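Local coordinates for protein cytosolic IMP-GMP specific 5'-nucleotidase (Legionella pneumophila subsp. pneumophila, PDB 4OHF) that probably hydrolyses 5'-nucleoside monophosphates such as IMP and GMP to nucleosides, as a magnesium-dependent enzyme of the HAD clan under allosteric regulation, at residues 35-40 with 129-134; 39-44 with 61-66. All blocks are in the same frame, centred on the assembly; numbering follows the deposited sequence.

How the contacts relate
Both contacts use helix 33-51, and they share Leu-39 and Val-40. Contact 1 joins the early part of this helix to the start of helix 129-143. Contact 2 joins its next turn to the loop 61-66. Their centres are about 5 Å apart, and their side chains touch: Ile-134 CD1 lies 3.6 Å from Phe-63 CE2, and Glu-37 CG lies 3.5 Å from Phe-65 CE2. Contact 1 is nearer the active site. The side chain of Glu-37 is about 9 Å from that of the magnesium ligand Asp-303 and about 11 Å from the bound magnesium ion. Contact 2 lies away from the metal and GMP sites.

Contact 1 (35-40 with 129-134); sequences NFESLV and SIAFCI
Glu-37 reaches from helix 33-51 to the first turn of helix 129-143, and its carboxylate meets the backbone there. Its CB already points at the other helix. CG is anti to the carbonyl carbon (chi1 -77°), and a bend at chi2 turns the rest of the chain across the gap. CD comes within 4.2 Å of Ile-130 CB, where the two side chains cross at about a right angle. From CD the two oxygens take different partners. OE1 receives a weak, bent hydrogen bond from the Ala-131 backbone N, 3.3 Å away, with an N-H...O angle of 132°. The same oxygen lies beside the Ala-131 methyl. OE2 accepts a hydrogen bond from a water at 2.6 Å. That water in turn accepts the Ile-130 N-H, with 3.2 Å between the water and the Ile-130 N. The carboxylate therefore serves two successive N-H groups, one directly and one through water. It would probably be favoured by the positive end of the helix dipole.

The apolar part of the contact is small. Val-40 CG1 faces Ala-131 CB at 4.4 Å, one turn further along helix 33-51. Phe-128, just before helix 129-143, also packs on Val-40. The short helical segments approach to 8.9 Å between axes, with a crossing angle of -49°. The small Ala-131 sits where the backbones come nearest, against Glu-37. All four touching residues are buried.

Helix 33-51 follows soon after strand 19-22 and the turn and short helix behind it, where the magnesium ligands Asp-23 and Asp-25 lie. The arrangement is consistent with the helical part of a cap inserted just after the first motif of a HAD fold.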
loop_
_atom_site.group_PDB
_atom_site.type_symbol
_atom_site.label_atom_id
_atom_site.label_comp_id
_atom_site.label_asym_id
_atom_site.label_seq_id
_atom_site.Cartn_x
_atom_site.Cartn_y
_atom_site.Cartn_z
ATOM N N ASN B 35 -34.365 16.433 -13.741
ATOM C CA ASN B 35 -34.021 17.840 -13.787
ATOM C C ASN B 35 -32.694 18.151 -13.117
ATOM O O ASN B 35 -31.889 18.926 -13.644
ATOM C CB ASN B 35 -35.124 18.685 -13.156
ATOM C CG ASN B 35 -36.402 18.646 -13.953
ATOM O OD1 ASN B 35 -36.380 18.410 -15.161
ATOM N ND2 ASN B 35 -37.527 18.885 -13.288
ATOM N N PHE B 36 -32.472 17.542 -11.958
ATOM C CA PHE B 36 -31.245 17.768 -11.218
ATOM C C PHE B 36 -30.022 17.198 -11.943
ATOM O O PHE B 36 -28.980 17.864 -12.011
ATOM C CB PHE B 36 -31.381 17.186 -9.810
ATOM C CG PHE B 36 -30.163 17.362 -8.958
ATOM C CD1 PHE B 36 -29.078 16.497 -9.082
ATOM C CD2 PHE B 36 -30.088 18.408 -8.042
ATOM C CE1 PHE B 36 -27.929 16.677 -8.305
ATOM C CE2 PHE B 36 -28.940 18.598 -7.262
ATOM C CZ PHE B 36 -27.861 17.730 -7.396
ATOM N N GLU B 37 -30.135 15.982 -12.482
ATOM C CA GLU B 37 -29.008 15.385 -13.202
ATOM C C GLU B 37 -28.681 16.281 -14.382
ATOM O O GLU B 37 -27.531 16.622 -14.615
ATOM C CB GLU B 37 -29.340 13.990 -13.733
ATOM C CG GLU B 37 -29.318 12.871 -12.721
ATOM C CD GLU B 37 -27.952 12.648 -12.082
ATOM O OE1 GLU B 37 -26.918 13.071 -12.648
ATOM O OE2 GLU B 37 -27.923 12.021 -10.998
ATOM N N SER B 38 -29.715 16.653 -15.123
ATOM C CA SER B 38 -29.569 17.518 -16.281
ATOM C C SER B 38 -28.835 18.814 -15.951
ATOM O O SER B 38 -27.944 19.228 -16.697
ATOM C CB SER B 38 -30.939 17.842 -16.864
ATOM O OG SER B 38 -30.800 18.777 -17.917
ATOM N N LEU B 39 -29.202 19.451 -14.840
ATOM C CA LEU B 39 -28.552 20.689 -14.444
ATOM C C LEU B 39 -27.061 20.405 -14.282
ATOM O O LEU B 39 -26.223 21.060 -14.913
ATOM C CB LEU B 39 -29.122 21.198 -13.119
ATOM C CG LEU B 39 -29.145 22.708 -12.844
ATOM C CD1 LEU B 39 -29.021 22.930 -11.354
ATOM C CD2 LEU B 39 -28.018 23.428 -13.570
ATOM N N VAL B 40 -26.732 19.422 -13.441
ATOM C CA VAL B 40 -25.341 19.059 -13.208
ATOM C C VAL B 40 -24.645 18.799 -14.530
ATOM O O VAL B 40 -23.518 19.234 -14.735
ATOM C CB VAL B 40 -25.205 17.802 -12.321
ATOM C CG1 VAL B 40 -23.744 17.383 -12.236
ATOM C CG2 VAL B 40 -25.728 18.098 -10.927
ATOM N N SER B 129 -23.263 10.699 -10.677
ATOM C CA SER B 129 -22.644 9.583 -11.379
ATOM C C SER B 129 -23.215 9.356 -12.767
ATOM O O SER B 129 -22.482 9.144 -13.724
ATOM C CB SER B 129 -22.799 8.294 -10.572
ATOM O OG SER B 129 -21.800 8.205 -9.570
ATOM N N ILE B 130 -24.532 9.386 -12.865
ATOM C CA ILE B 130 -25.194 9.173 -14.127
ATOM C C ILE B 130 -24.826 10.259 -15.122
ATOM O O ILE B 130 -24.556 9.968 -16.282
ATOM C CB ILE B 130 -26.713 9.082 -13.909
ATOM C CG1 ILE B 130 -27.045 7.687 -13.370
ATOM C CG2 ILE B 130 -27.460 9.383 -15.195
ATOM C CD1 ILE B 130 -28.467 7.501 -12.877
ATOM N N ALA B 131 -24.795 11.506 -14.678
ATOM C CA ALA B 131 -24.420 12.593 -15.574
ATOM C C ALA B 131 -22.960 12.382 -15.986
ATOM O O ALA B 131 -22.599 12.534 -17.162
ATOM C CB ALA B 131 -24.578 13.933 -14.875
ATOM N N PHE B 132 -22.128 12.015 -15.018
ATOM C CA PHE B 132 -20.718 11.783 -15.281
ATOM C C PHE B 132 -20.547 10.778 -16.415
ATOM O O PHE B 132 -19.800 11.030 -17.363
ATOM C CB PHE B 132 -20.020 11.258 -14.023
ATOM C CG PHE B 132 -18.512 11.367 -14.065
ATOM C CD1 PHE B 132 -17.784 10.830 -15.119
ATOM C CD2 PHE B 132 -17.821 11.998 -13.035
ATOM C CE1 PHE B 132 -16.387 10.915 -15.151
ATOM C CE2 PHE B 132 -16.421 12.091 -13.056
ATOM C CZ PHE B 132 -15.707 11.546 -14.121
ATOM N N CYS B 133 -21.239 9.645 -16.312
ATOM C CA CYS B 133 -21.156 8.589 -17.319
ATOM C C CYS B 133 -21.585 9.045 -18.700
ATOM O O CYS B 133 -20.880 8.815 -19.676
ATOM C CB CYS B 133 -21.992 7.380 -16.906
ATOM S SG CYS B 133 -21.248 6.378 -15.606
ATOM N N ILE B 134 -22.741 9.688 -18.787
ATOM C CA ILE B 134 -23.226 10.164 -20.073
ATOM C C ILE B 134 -22.220 11.132 -20.697
ATOM O O ILE B 134 -21.807 10.960 -21.849
ATOM C CB ILE B 134 -24.570 10.876 -19.934
ATOM C CG1 ILE B 134 -25.633 9.882 -19.456
ATOM C CG2 ILE B 134 -24.952 11.502 -21.265
ATOM C CD1 ILE B 134 -26.968 10.516 -19.149
HETATM O O HOH W 1 -26.501 9.909 -10.403
#

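Contact 2 (39-44 with 61-66); sequences LVYDLV and FKFNFD
Aromatic packing dominates the meeting of Tyr-41 with Phe-63. The CB of Phe-63 lies over one face of the Tyr-41 ring, 3.6 Å from the ring centroid and 20° off the ring normal. This is a CH-pi contact. The two rings themselves meet obliquely, with centroids 4.9 Å apart and planes at 52°. The Phe-63 ring makes contact through CD2, which comes 3.4 Å from Tyr-41 CG over the tyrosine face. CE2 reaches on toward Tyr-41 CB. The two side chains run past each other in opposite directions. Tyr-41 has CG anti to the backbone N (chi1 176°), which carries its ring outward from the helix to meet the loop.

Apolar contact continues at the far end of the tyrosine. Tyr-41 CZ lies 4.3 Å from Phe-61 CB, and the two side chains cross at about a right angle. The end of Phe-61 leads away from Tyr-41 and packs on Gln-138 and Leu-139 of helix 129-143.

The polar contacts are made with groups beyond the two segments. The Tyr-41 hydroxyl is hydrogen-bonded to Gln-138 OE1, and Gln-138 NE2 is bonded to the Lys-62 carbonyl oxygen. One glutamine amide therefore joins the tyrosine to the loop backbone. Phe-61 O lies at the edge of the Tyr-41 ring, near its plane, and bonds to Lys-45 NZ further along the helix.

The chemistry implies a loop packed on helix 33-51 by aromatic surface, with two of its carbonyl oxygens, of Phe-61 and Lys-62, hydrogen-bonded to Lys-45 and Gln-138. Gln-138 thereby links tyrosine, loop and helix 129-143.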
loop_
_atom_site.group_PDB
_atom_site.type_symbol
_atom_site.label_atom_id
_atom_site.label_comp_id
_atom_site.label_asym_id
_atom_site.label_seq_id
_atom_site.Cartn_x
_atom_site.Cartn_y
_atom_site.Cartn_z
ATOM N N LEU B 39 -29.202 19.451 -14.840
ATOM C CA LEU B 39 -28.552 20.689 -14.444
ATOM C C LEU B 39 -27.061 20.405 -14.282
ATOM O O LEU B 39 -26.223 21.060 -14.913
ATOM C CB LEU B 39 -29.122 21.198 -13.119
ATOM C CG LEU B 39 -29.145 22.708 -12.844
ATOM C CD1 LEU B 39 -29.021 22.930 -11.354
ATOM C CD2 LEU B 39 -28.018 23.428 -13.570
ATOM N N VAL B 40 -26.732 19.422 -13.441
ATOM C CA VAL B 40 -25.341 19.059 -13.208
ATOM C C VAL B 40 -24.645 18.799 -14.530
ATOM O O VAL B 40 -23.518 19.234 -14.735
ATOM C CB VAL B 40 -25.205 17.802 -12.321
ATOM C CG1 VAL B 40 -23.744 17.383 -12.236
ATOM C CG2 VAL B 40 -25.728 18.098 -10.927
ATOM N N TYR B 41 -25.310 18.093 -15.430
ATOM C CA TYR B 41 -24.722 17.822 -16.727
ATOM C C TYR B 41 -24.366 19.155 -17.398
ATOM O O TYR B 41 -23.199 19.386 -17.741
ATOM C CB TYR B 41 -25.698 17.014 -17.582
ATOM C CG TYR B 41 -25.239 16.751 -19.006
ATOM C CD1 TYR B 41 -25.570 17.630 -20.034
ATOM C CD2 TYR B 41 -24.515 15.605 -19.329
ATOM C CE1 TYR B 41 -25.202 17.371 -21.346
ATOM C CE2 TYR B 41 -24.139 15.338 -20.636
ATOM C CZ TYR B 41 -24.486 16.225 -21.643
ATOM O OH TYR B 41 -24.126 15.973 -22.948
ATOM N N ASP B 42 -25.355 20.038 -17.563
ATOM C CA ASP B 42 -25.104 21.337 -18.185
ATOM C C ASP B 42 -23.975 22.104 -17.496
ATOM O O ASP B 42 -22.964 22.409 -18.113
ATOM C CB ASP B 42 -26.362 22.205 -18.180
ATOM C CG ASP B 42 -27.484 21.622 -19.018
ATOM O OD1 ASP B 42 -27.195 20.844 -19.950
ATOM O OD2 ASP B 42 -28.661 21.953 -18.754
ATOM N N LEU B 43 -24.139 22.418 -16.217
ATOM C CA LEU B 43 -23.105 23.156 -15.502
ATOM C C LEU B 43 -21.708 22.564 -15.711
ATOM O O LEU B 43 -20.755 23.307 -15.931
ATOM C CB LEU B 43 -23.420 23.206 -14.002
ATOM C CG LEU B 43 -24.726 23.877 -13.591
ATOM C CD1 LEU B 43 -24.925 23.753 -12.097
ATOM C CD2 LEU B 43 -24.702 25.333 -14.015
ATOM N N VAL B 44 -21.587 21.238 -15.641
ATOM C CA VAL B 44 -20.297 20.557 -15.802
ATOM C C VAL B 44 -19.778 20.619 -17.227
ATOM O O VAL B 44 -18.584 20.800 -17.451
ATOM C CB VAL B 44 -20.381 19.062 -15.392
ATOM C CG1 VAL B 44 -19.091 18.339 -15.749
ATOM C CG2 VAL B 44 -20.624 18.946 -13.906
ATOM N N PHE B 61 -23.462 18.807 -27.255
ATOM C CA PHE B 61 -23.845 17.546 -26.621
ATOM C C PHE B 61 -25.246 17.568 -26.014
ATOM O O PHE B 61 -25.604 18.483 -25.277
ATOM C CB PHE B 61 -22.831 17.174 -25.532
ATOM C CG PHE B 61 -21.531 16.631 -26.066
ATOM C CD1 PHE B 61 -20.493 16.308 -25.195
ATOM C CD2 PHE B 61 -21.343 16.431 -27.432
ATOM C CE1 PHE B 61 -19.290 15.794 -25.673
ATOM C CE2 PHE B 61 -20.151 15.921 -27.915
ATOM C CZ PHE B 61 -19.121 15.602 -27.031
ATOM N N LYS B 62 -26.029 16.541 -26.322
ATOM C CA LYS B 62 -27.390 16.434 -25.812
ATOM C C LYS B 62 -27.445 15.455 -24.652
ATOM O O LYS B 62 -26.815 14.399 -24.688
ATOM C CB LYS B 62 -28.342 15.983 -26.927
ATOM C CG LYS B 62 -29.379 17.027 -27.318
ATOM C CD LYS B 62 -28.713 18.347 -27.685
ATOM C CE LYS B 62 -29.732 19.462 -27.892
ATOM N NZ LYS B 62 -29.060 20.773 -28.165
ATOM N N PHE B 63 -28.205 15.814 -23.625
ATOM C CA PHE B 63 -28.342 14.975 -22.442
ATOM C C PHE B 63 -29.589 14.107 -22.460
ATOM O O PHE B 63 -30.706 14.604 -22.544
ATOM C CB PHE B 63 -28.343 15.842 -21.179
ATOM C CG PHE B 63 -28.683 15.089 -19.920
ATOM C CD1 PHE B 63 -29.991 15.030 -19.462
ATOM C CD2 PHE B 63 -27.692 14.433 -19.194
ATOM C CE1 PHE B 63 -30.308 14.329 -18.296
ATOM C CE2 PHE B 63 -28.002 13.731 -18.031
ATOM C CZ PHE B 63 -29.308 13.680 -17.582
ATOM N N ASN B 64 -29.381 12.797 -22.392
ATOM C CA ASN B 64 -30.485 11.846 -22.354
ATOM C C ASN B 64 -30.344 10.967 -21.114
ATOM O O ASN B 64 -29.506 10.058 -21.063
ATOM C CB ASN B 64 -30.514 10.980 -23.613
ATOM C CG ASN B 64 -31.437 9.782 -23.470
ATOM O OD1 ASN B 64 -32.513 9.866 -22.888
ATOM N ND2 ASN B 64 -31.014 8.654 -24.007
ATOM N N PHE B 65 -31.180 11.253 -20.120
ATOM C CA PHE B 65 -31.182 10.541 -18.850
ATOM C C PHE B 65 -30.989 9.029 -18.951
ATOM O O PHE B 65 -30.292 8.436 -18.139
ATOM C CB PHE B 65 -32.486 10.840 -18.118
ATOM C CG PHE B 65 -32.460 10.499 -16.657
ATOM C CD1 PHE B 65 -33.473 9.733 -16.101
ATOM C CD2 PHE B 65 -31.451 10.990 -15.831
ATOM C CE1 PHE B 65 -33.490 9.463 -14.733
ATOM C CE2 PHE B 65 -31.450 10.732 -14.469
ATOM C CZ PHE B 65 -32.471 9.968 -13.910
ATOM N N ASP B 66 -31.595 8.398 -19.946
ATOM C CA ASP B 66 -31.472 6.960 -20.067
ATOM C C ASP B 66 -30.203 6.412 -20.711
ATOM O O ASP B 66 -30.053 5.197 -20.798
ATOM C CB ASP B 66 -32.689 6.387 -20.793
ATOM C CG ASP B 66 -33.976 6.600 -20.028
ATOM O OD1 ASP B 66 -34.031 6.229 -18.831
ATOM O OD2 ASP B 66 -34.941 7.131 -20.624
#